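Local coordinates for protein BtGH115A (Bacteroides thetaiotaomicron, PDB 5BY3) that acts as a family GH115 4-O-methyl-alpha-glucuronidase that hydrolyses glycosidic bonds of decorated arabinogalactans, at residues Tyr513-Asp518 and Glu629-Thr634; Ser410-Tyr415 and Glu460-His465; Ala479-Ser484 and Glu541-Lys546. All coordinates share one frame; numbering follows the deposited sequence.

Interaction 1: residues Tyr513-Asp518 and Glu629-Thr634; sequences YRVVKD and ERKAAT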
loop_
_atom_site.group_PDB
_atom_site.type_symbol
_atom_site.label_atom_id
_atom_site.label_comp_id
_atom_site.label_asym_id
_atom_site.label_seq_id
_atom_site.Cartn_x
_atom_site.Cartn_y
_atom_site.Cartn_z
ATOM N N TYR A 513 25.529 -7.666 11.404
ATOM C CA TYR A 513 24.477 -6.822 10.849
ATOM C C TYR A 513 23.309 -6.740 11.809
ATOM O O TYR A 513 22.358 -6.049 11.536
ATOM C CB TYR A 513 23.944 -7.386 9.528
ATOM C CG TYR A 513 24.889 -7.353 8.381
ATOM C CD1 TYR A 513 24.931 -6.254 7.523
ATOM C CD2 TYR A 513 25.708 -8.455 8.097
ATOM C CE1 TYR A 513 25.775 -6.236 6.429
ATOM C CE2 TYR A 513 26.561 -8.459 6.996
ATOM C CZ TYR A 513 26.600 -7.349 6.165
ATOM O OH TYR A 513 27.455 -7.328 5.070
ATOM N N ARG A 514 23.355 -7.485 12.901
ATOM C CA ARG A 514 22.274 -7.454 13.877
ATOM C C ARG A 514 22.647 -6.565 15.064
ATOM O O ARG A 514 21.821 -6.324 15.946
ATOM C CB ARG A 514 21.936 -8.882 14.306
ATOM C CG ARG A 514 21.477 -9.815 13.165
ATOM C CD ARG A 514 21.265 -11.262 13.620
ATOM N NE ARG A 514 20.531 -11.360 14.891
ATOM C CZ ARG A 514 19.211 -11.231 15.013
ATOM N NH1 ARG A 514 18.456 -11.008 13.938
ATOM N NH2 ARG A 514 18.649 -11.313 16.214
ATOM N N VAL A 515 23.893 -6.080 15.065
ATOM C CA VAL A 515 24.415 -5.144 16.063
ATOM C C VAL A 515 23.993 -3.733 15.633
ATOM O O VAL A 515 24.337 -3.289 14.528
ATOM C CB VAL A 515 25.982 -5.217 16.173
ATOM C CG1 VAL A 515 26.552 -4.154 17.124
ATOM C CG2 VAL A 515 26.447 -6.605 16.598
ATOM N N VAL A 516 23.241 -3.051 16.498
ATOM C CA VAL A 516 22.952 -1.631 16.359
ATOM C C VAL A 516 24.252 -0.765 16.283
ATOM O O VAL A 516 25.210 -0.969 17.054
ATOM C CB VAL A 516 21.968 -1.178 17.454
ATOM C CG1 VAL A 516 21.954 0.337 17.597
ATOM C CG2 VAL A 516 20.552 -1.664 17.144
ATOM N N LYS A 517 24.277 0.189 15.343
ATOM C CA LYS A 517 25.499 0.921 15.005
ATOM C C LYS A 517 25.190 2.274 14.368
ATOM O O LYS A 517 24.106 2.463 13.817
ATOM C CB LYS A 517 26.393 0.082 14.082
ATOM C CG LYS A 517 25.755 -0.235 12.726
ATOM C CD LYS A 517 25.944 -1.694 12.327
ATOM C CE LYS A 517 27.095 -1.807 11.369
ATOM N NZ LYS A 517 26.798 -0.961 10.174
ATOM N N ASP A 518 26.156 3.193 14.441
ATOM C CA ASP A 518 26.047 4.546 13.878
ATOM C C ASP A 518 25.439 4.581 12.467
ATOM O O ASP A 518 25.791 3.783 11.582
ATOM C CB ASP A 518 27.432 5.240 13.797
ATOM C CG ASP A 518 28.135 5.393 15.154
ATOM O OD1 ASP A 518 27.564 5.066 16.229
ATOM O OD2 ASP A 518 29.292 5.865 15.118
ATOM N N GLU A 629 21.899 -1.804 23.683
ATOM C CA GLU A 629 23.151 -2.244 24.330
ATOM C C GLU A 629 24.148 -1.078 24.507
ATOM O O GLU A 629 24.600 -0.461 23.539
ATOM C CB GLU A 629 23.773 -3.395 23.521
ATOM C CG GLU A 629 24.814 -4.246 24.244
ATOM C CD GLU A 629 25.584 -5.190 23.309
ATOM O OE1 GLU A 629 25.585 -4.976 22.062
ATOM O OE2 GLU A 629 26.206 -6.151 23.830
ATOM N N ARG A 630 24.475 -0.788 25.759
ATOM C CA ARG A 630 25.463 0.228 26.114
ATOM C C ARG A 630 26.914 -0.245 25.873
ATOM O O ARG A 630 27.328 -1.318 26.339
ATOM C CB ARG A 630 25.271 0.630 27.571
ATOM C CG ARG A 630 23.858 1.104 27.910
ATOM C CD ARG A 630 23.872 1.885 29.205
ATOM N NE ARG A 630 22.534 2.233 29.654
ATOM C CZ ARG A 630 22.274 2.999 30.713
ATOM N NH1 ARG A 630 23.267 3.524 31.454
ATOM N NH2 ARG A 630 21.010 3.253 31.026
ATOM N N LYS A 631 27.668 0.558 25.135
ATOM C CA LYS A 631 29.041 0.253 24.740
ATOM C C LYS A 631 29.627 1.546 24.225
ATOM O O LYS A 631 28.887 2.403 23.773
ATOM C CB LYS A 631 29.092 -0.932 23.730
ATOM C CG LYS A 631 29.710 -0.732 22.350
ATOM C CD LYS A 631 28.641 -0.794 21.260
ATOM C CE LYS A 631 29.237 -1.060 19.883
ATOM N NZ LYS A 631 28.272 -1.841 19.051
ATOM N N ALA A 632 30.942 1.698 24.336
ATOM C CA ALA A 632 31.620 2.915 23.904
ATOM C C ALA A 632 32.098 2.743 22.482
ATOM O O ALA A 632 32.621 1.695 22.124
ATOM C CB ALA A 632 32.782 3.284 24.840
ATOM N N ALA A 633 31.903 3.785 21.681
ATOM C CA ALA A 633 32.318 3.809 20.293
ATOM C C ALA A 633 33.828 3.656 20.223
ATOM O O ALA A 633 34.547 4.094 21.143
ATOM C CB ALA A 633 31.889 5.122 19.653
ATOM N N THR A 634 34.298 3.017 19.149
ATOM C CA THR A 634 35.735 2.981 18.833
ATOM C C THR A 634 36.044 4.162 17.911
ATOM O O THR A 634 36.787 5.085 18.294
ATOM C CB THR A 634 36.198 1.656 18.189
ATOM O OG1 THR A 634 35.419 0.569 18.698
ATOM C CG2 THR A 634 37.685 1.403 18.488
#

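Interaction 2: residues Ser410-Tyr415 and Glu460-His465; sequences SPSLIY and EGVTAH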
loop_
_atom_site.group_PDB
_atom_site.type_symbol
_atom_site.label_atom_id
_atom_site.label_comp_id
_atom_site.label_asym_id
_atom_site.label_seq_id
_atom_site.Cartn_x
_atom_site.Cartn_y
_atom_site.Cartn_z
ATOM N N SER A 410 5.887 7.015 2.020
ATOM C CA SER A 410 5.442 8.303 1.599
ATOM C C SER A 410 4.294 8.197 0.615
ATOM O O SER A 410 4.383 7.461 -0.355
ATOM C CB SER A 410 6.583 9.077 0.949
ATOM O OG SER A 410 6.055 10.208 0.272
ATOM N N PRO A 411 3.224 8.955 0.861
ATOM C CA PRO A 411 2.113 9.109 -0.086
ATOM C C PRO A 411 2.584 9.522 -1.446
ATOM O O PRO A 411 2.000 9.083 -2.429
ATOM C CB PRO A 411 1.296 10.255 0.531
ATOM C CG PRO A 411 1.500 10.025 1.997
ATOM C CD PRO A 411 2.966 9.680 2.113
ATOM N N SER A 412 3.624 10.364 -1.470
ATOM C CA SER A 412 4.231 10.879 -2.670
ATOM C C SER A 412 4.864 9.789 -3.530
ATOM O O SER A 412 4.927 9.945 -4.740
ATOM C CB SER A 412 5.314 11.869 -2.312
ATOM O OG SER A 412 4.716 13.024 -1.794
ATOM N N LEU A 413 5.333 8.711 -2.891
ATOM C CA LEU A 413 6.047 7.645 -3.570
ATOM C C LEU A 413 5.011 6.622 -4.042
ATOM O O LEU A 413 5.093 6.116 -5.184
ATOM C CB LEU A 413 7.150 7.044 -2.686
ATOM C CG LEU A 413 7.690 5.637 -3.045
ATOM C CD1 LEU A 413 8.547 5.667 -4.320
ATOM C CD2 LEU A 413 8.435 5.016 -1.868
ATOM N N ILE A 414 4.037 6.341 -3.180
ATOM C CA ILE A 414 2.956 5.498 -3.561
ATOM C C ILE A 414 2.348 6.148 -4.807
ATOM O O ILE A 414 2.282 5.491 -5.859
ATOM C CB ILE A 414 1.942 5.287 -2.418
ATOM C CG1 ILE A 414 2.609 4.551 -1.256
ATOM C CG2 ILE A 414 0.668 4.539 -2.879
ATOM C CD1 ILE A 414 1.751 4.666 -0.004
ATOM N N TYR A 415 1.951 7.425 -4.697
ATOM C CA TYR A 415 1.373 8.143 -5.824
ATOM C C TYR A 415 2.174 7.979 -7.102
ATOM O O TYR A 415 1.618 7.488 -8.098
ATOM C CB TYR A 415 1.210 9.628 -5.576
ATOM C CG TYR A 415 0.610 10.311 -6.786
ATOM C CD1 TYR A 415 -0.695 10.042 -7.164
ATOM C CD2 TYR A 415 1.363 11.190 -7.591
ATOM C CE1 TYR A 415 -1.254 10.610 -8.308
ATOM C CE2 TYR A 415 0.802 11.805 -8.733
ATOM C CZ TYR A 415 -0.512 11.500 -9.075
ATOM O OH TYR A 415 -1.121 12.065 -10.168
ATOM N N GLU A 460 -6.472 16.639 -7.928
ATOM C CA GLU A 460 -6.063 17.182 -6.638
ATOM C C GLU A 460 -4.571 16.904 -6.407
ATOM O O GLU A 460 -3.983 15.922 -6.899
ATOM C CB GLU A 460 -6.853 16.517 -5.495
ATOM C CG GLU A 460 -8.370 16.546 -5.596
ATOM C CD GLU A 460 -9.067 15.356 -4.902
ATOM O OE1 GLU A 460 -8.413 14.521 -4.196
ATOM O OE2 GLU A 460 -10.308 15.250 -5.083
ATOM N N GLY A 461 -3.931 17.703 -5.588
ATOM C CA GLY A 461 -2.630 17.228 -5.113
ATOM C C GLY A 461 -2.663 15.809 -4.523
ATOM O O GLY A 461 -3.706 15.276 -4.135
ATOM N N VAL A 462 -1.491 15.208 -4.478
ATOM C CA VAL A 462 -1.063 14.373 -3.354
ATOM C C VAL A 462 -1.400 15.066 -2.038
ATOM O O VAL A 462 -1.935 14.439 -1.161
ATOM C CB VAL A 462 0.475 14.105 -3.481
ATOM C CG1 VAL A 462 1.248 14.154 -2.148
ATOM C CG2 VAL A 462 0.699 12.786 -4.187
ATOM N N THR A 463 -1.075 16.358 -1.931
ATOM C CA THR A 463 -1.245 17.205 -0.743
ATOM C C THR A 463 -2.727 17.493 -0.486
ATOM O O THR A 463 -3.206 17.304 0.643
ATOM C CB THR A 463 -0.384 18.489 -0.902
ATOM O OG1 THR A 463 0.997 18.101 -0.932
ATOM C CG2 THR A 463 -0.600 19.539 0.220
ATOM N N ALA A 464 -3.466 17.829 -1.537
ATOM C CA ALA A 464 -4.905 18.041 -1.413
ATOM C C ALA A 464 -5.670 16.781 -0.970
ATOM O O ALA A 464 -6.680 16.891 -0.263
ATOM C CB ALA A 464 -5.496 18.627 -2.686
ATOM N N HIS A 465 -5.177 15.597 -1.357
ATOM C CA HIS A 465 -5.747 14.324 -0.890
ATOM C C HIS A 465 -5.573 14.165 0.627
ATOM O O HIS A 465 -6.555 13.955 1.332
ATOM C CB HIS A 465 -5.165 13.126 -1.643
ATOM C CG HIS A 465 -5.877 11.824 -1.358
ATOM N ND1 HIS A 465 -5.517 10.984 -0.317
ATOM C CD2 HIS A 465 -6.943 11.235 -1.966
ATOM C CE1 HIS A 465 -6.325 9.934 -0.300
ATOM N NE2 HIS A 465 -7.191 10.056 -1.295
#

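Interaction 3: residues Ala479-Ser484 and Glu541-Lys546; sequences AKTILS and EKAASK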
loop_
_atom_site.group_PDB
_atom_site.type_symbol
_atom_site.label_atom_id
_atom_site.label_comp_id
_atom_site.label_asym_id
_atom_site.label_seq_id
_atom_site.Cartn_x
_atom_site.Cartn_y
_atom_site.Cartn_z
ATOM N N ALA A 479 -6.705 19.778 11.473
ATOM C CA ALA A 479 -6.012 19.530 10.219
ATOM C C ALA A 479 -5.223 20.731 9.711
ATOM O O ALA A 479 -4.369 20.604 8.835
ATOM C CB ALA A 479 -7.010 19.089 9.175
ATOM N N LYS A 480 -5.515 21.899 10.263
ATOM C CA LYS A 480 -4.816 23.117 9.898
ATOM C C LYS A 480 -3.433 23.079 10.524
ATOM O O LYS A 480 -2.459 23.584 9.960
ATOM C CB LYS A 480 -5.595 24.349 10.386
ATOM C CG LYS A 480 -5.433 25.614 9.533
ATOM C CD LYS A 480 -6.026 26.800 10.296
ATOM C CE LYS A 480 -5.249 28.104 10.113
ATOM N NZ LYS A 480 -6.029 29.123 9.348
ATOM N N THR A 481 -3.350 22.472 11.692
ATOM C CA THR A 481 -2.063 22.411 12.358
ATOM C C THR A 481 -1.349 21.102 11.933
ATOM O O THR A 481 -0.122 21.068 11.780
ATOM C CB THR A 481 -2.164 22.643 13.905
ATOM O OG1 THR A 481 -1.890 21.442 14.626
ATOM C CG2 THR A 481 -3.570 23.208 14.353
ATOM N N ILE A 482 -2.135 20.061 11.671
ATOM C CA ILE A 482 -1.619 18.706 11.541
ATOM C C ILE A 482 -1.099 18.327 10.140
ATOM O O ILE A 482 -0.215 17.488 10.033
ATOM C CB ILE A 482 -2.651 17.689 12.120
ATOM C CG1 ILE A 482 -2.679 17.756 13.654
ATOM C CG2 ILE A 482 -2.405 16.259 11.676
ATOM C CD1 ILE A 482 -1.353 18.057 14.344
ATOM N N LEU A 483 -1.634 18.949 9.088
ATOM C CA LEU A 483 -1.240 18.662 7.710
ATOM C C LEU A 483 0.266 18.710 7.508
ATOM O O LEU A 483 0.824 17.805 6.902
ATOM C CB LEU A 483 -1.965 19.568 6.673
ATOM C CG LEU A 483 -1.445 19.660 5.212
ATOM C CD1 LEU A 483 -1.422 18.332 4.461
ATOM C CD2 LEU A 483 -2.278 20.633 4.439
ATOM N N SER A 484 0.899 19.778 7.983
ATOM C CA SER A 484 2.349 19.940 7.833
ATOM C C SER A 484 3.112 18.940 8.703
ATOM O O SER A 484 4.184 18.503 8.333
ATOM C CB SER A 484 2.794 21.379 8.145
ATOM O OG SER A 484 2.740 21.630 9.545
ATOM N N GLU A 541 0.917 17.165 20.543
ATOM C CA GLU A 541 0.497 17.277 21.947
ATOM C C GLU A 541 -0.454 18.455 22.148
ATOM O O GLU A 541 -1.513 18.300 22.770
ATOM C CB GLU A 541 1.722 17.416 22.867
ATOM C CG GLU A 541 1.485 16.990 24.315
ATOM C CD GLU A 541 1.246 15.504 24.484
ATOM O OE1 GLU A 541 1.875 14.697 23.785
ATOM O OE2 GLU A 541 0.423 15.125 25.340
ATOM N N LYS A 542 -0.077 19.612 21.596
ATOM C CA LYS A 542 -0.883 20.826 21.714
ATOM C C LYS A 542 -2.221 20.704 20.996
ATOM O O LYS A 542 -3.234 21.102 21.560
ATOM C CB LYS A 542 -0.141 22.082 21.239
ATOM C CG LYS A 542 1.099 22.468 22.058
ATOM C CD LYS A 542 1.503 23.929 21.784
ATOM C CE LYS A 542 2.917 24.099 21.226
ATOM N NZ LYS A 542 3.968 24.329 22.252
ATOM N N ALA A 543 -2.230 20.147 19.779
ATOM C CA ALA A 543 -3.446 20.075 18.964
ATOM C C ALA A 543 -4.486 19.039 19.472
ATOM O O ALA A 543 -5.634 19.096 19.055
ATOM C CB ALA A 543 -3.110 19.866 17.496
ATOM N N ALA A 544 -4.074 18.159 20.409
ATOM C CA ALA A 544 -4.903 17.134 21.055
ATOM C C ALA A 544 -6.235 17.610 21.638
ATOM O O ALA A 544 -7.281 16.978 21.405
ATOM C CB ALA A 544 -4.105 16.415 22.127
ATOM N N SER A 545 -6.205 18.708 22.402
ATOM C CA SER A 545 -7.433 19.253 23.006
ATOM C C SER A 545 -8.348 20.001 21.999
ATOM O O SER A 545 -9.534 20.129 22.243
ATOM C CB SER A 545 -7.120 20.053 24.278
ATOM O OG SER A 545 -6.030 20.937 24.072
ATOM N N LYS A 546 -7.816 20.429 20.855
ATOM C CA LYS A 546 -8.649 20.964 19.738
ATOM C C LYS A 546 -9.365 19.889 18.813
ATOM O O LYS A 546 -9.832 20.184 17.682
ATOM C CB LYS A 546 -7.849 22.028 18.930
ATOM C CG LYS A 546 -7.003 21.531 17.744
ATOM C CD LYS A 546 -5.884 22.487 17.302
ATOM C CE LYS A 546 -6.386 23.798 16.699
ATOM N NZ LYS A 546 -6.927 24.750 17.705
#

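Interaction 1: residues Tyr513-Asp518 and Glu629-Thr634
Val515 and Val516 meet Lys631 where 513-518, which leaves a 3-10 segment after Arg514, faces the irregular loop 629-634; the backbones stay apart, the nearest alpha carbons being CA of Val516 and CA of Glu629 at 8.0 Å. One long side chain does the bridging. Lys631 sends its methylenes over from 629-634 with bends at chi2 and chi4, and its ammonium end arrives beside Val515, NZ lying 3.5 Å from CG1 of that residue. The two side chains cross at about a right angle, so the lysine presents its tip to a single methyl branch instead of running alongside the valine. That methyl is placed by the first torsion of Val515, which sets CG1 opposite the backbone N (chi1 175°). The backbone carbonyl of Val516 is the other neighbour: its O is 3.8 Å from NZ of Lys631, too far to count as a hydrogen bond. A lysine suits such a place because its flexible aliphatic arm can cover the distance between separated backbones while its charged end remains near the surface.

On the helix 552-580 side, Val516 rests on Leu573 and Arg580, and Asp518 forms a salt bridge with Arg580. The contact buries just 103 Å² and joins an ammonium group to a methyl and a distant carbonyl, so it is a light surface touch, with at most a mild electrostatic attraction toward the carbonyl oxygen.

Interaction 2: residues Ser410-Tyr415 and Glu460-His465
Val462 points its two methyl branches at two residues near the start of helix 411-423, and the whole contact is arranged round that fork. One branch goes to the aromatic residue: CG2 of Val462 lies 3.5 Å from CB of Tyr415 and 3.6 Å from its CG, so the methyl sits at the root of the side chain, where the ring joins its methylene, and comes to the ring obliquely. The tyrosine is extended, with CG opposite the backbone N (chi1 180°), which carries the ring past the valine; its OH is hydrogen-bonded beyond the contact to Ser458 OG. The other branch, CG1 of Val462, is 3.7 Å from OG of Ser412, a van der Waals touch of methyl on hydroxyl oxygen. Pro411 gives only a looser contact, through its carbonyl O.

A beta-branched valine suits this spot, since its short fork can meet Ser412 and Tyr415 together, three residues and so nearly one turn apart. Ser410 is the N-cap of helix 411-423 and accepts a weak capping bond from Ser412 N, while proline suits the first turn, where backbone N-H groups have no carbonyl one turn earlier in the helix to bond to, so its missing N-H costs nothing.

Helix 411-423 links the neighbouring parallel strands 388-393 and 429-433, a beta-alpha-beta unit of the barrel. The start of helix 462-473 packs against its start, with helix 441-452 beside both, through Tyr442 on Pro411 and Leu446 on His465.

Interaction 3: residues Ala479-Ser484 and Glu541-Lys546
Ala543 brings its methyl up against two consecutive residues of helix 476-495, Thr481 and Ile482, where the backbones approach to 7.1 Å between CA of Thr481 and CA of Ala543. On the buried side the carbon-carbon contact is a single one: CD1 of Ile482 reaches the CB of Ala543 at 4.0 Å. The chi1 of Ile482, -73°, sets CG1 opposite the carbonyl carbon, and the end of that longer branch makes the touch. Alanine is apt here because its single methyl permits the two helical segments to come close.

A second kind of contact sets a polar atom on a methyl. OG1 of Thr481 is 3.5 Å from CB of Ala543, a van der Waals approach, since a methyl offers the hydroxyl no bonding partner.

The third is an aliphatic meeting at the surface. Thr481 and Lys546 reach toward each other tip to tip, with CG2 of the threonine 3.7 Å from CE and 3.8 Å from CD of the lysine. The bend at chi3 (-67°) sets CE beside the methyl, and that at chi4 turns NZ away from it, 5.0 Å from CG2 of Thr481. Lysine fits a margin of this kind, as its carbon chain can screen a methyl while its charge stays toward solvent. Threonine, with one methyl and one hydroxyl, serves both neighbours at once.

Helix 552-580 packs against the buried residues: Tyr555 touches Ile482 and Ala543, and Val559 touches Ile482. Leu483 and Ala479 lean on helix 462-473, so helix 476-495 lies between it and helix 523-543, with helix 552-580 alongside.

Interaction 2 lies nearest the middle, its centre about 13 Å from the centre of the chain; the centre of interaction 3 is about 25 Å from that point and the centre of interaction 1 about 33 Å. Interactions 2 and 3 are partly buried, interaction 1 is at the surface. The chemistry follows: a valine fork between tyrosine and serine nearer the middle, a mixed methyl and lysine-methylene contact in the helical region, and a lone ammonium tip between loops at the edge. Interactions 2 and 3 are neighbours, their nearest atoms about 4 Å apart, through helices 462-473 and 476-495, which follow each other in the chain. Helix 552-580 flanks both interactions 1 and 3.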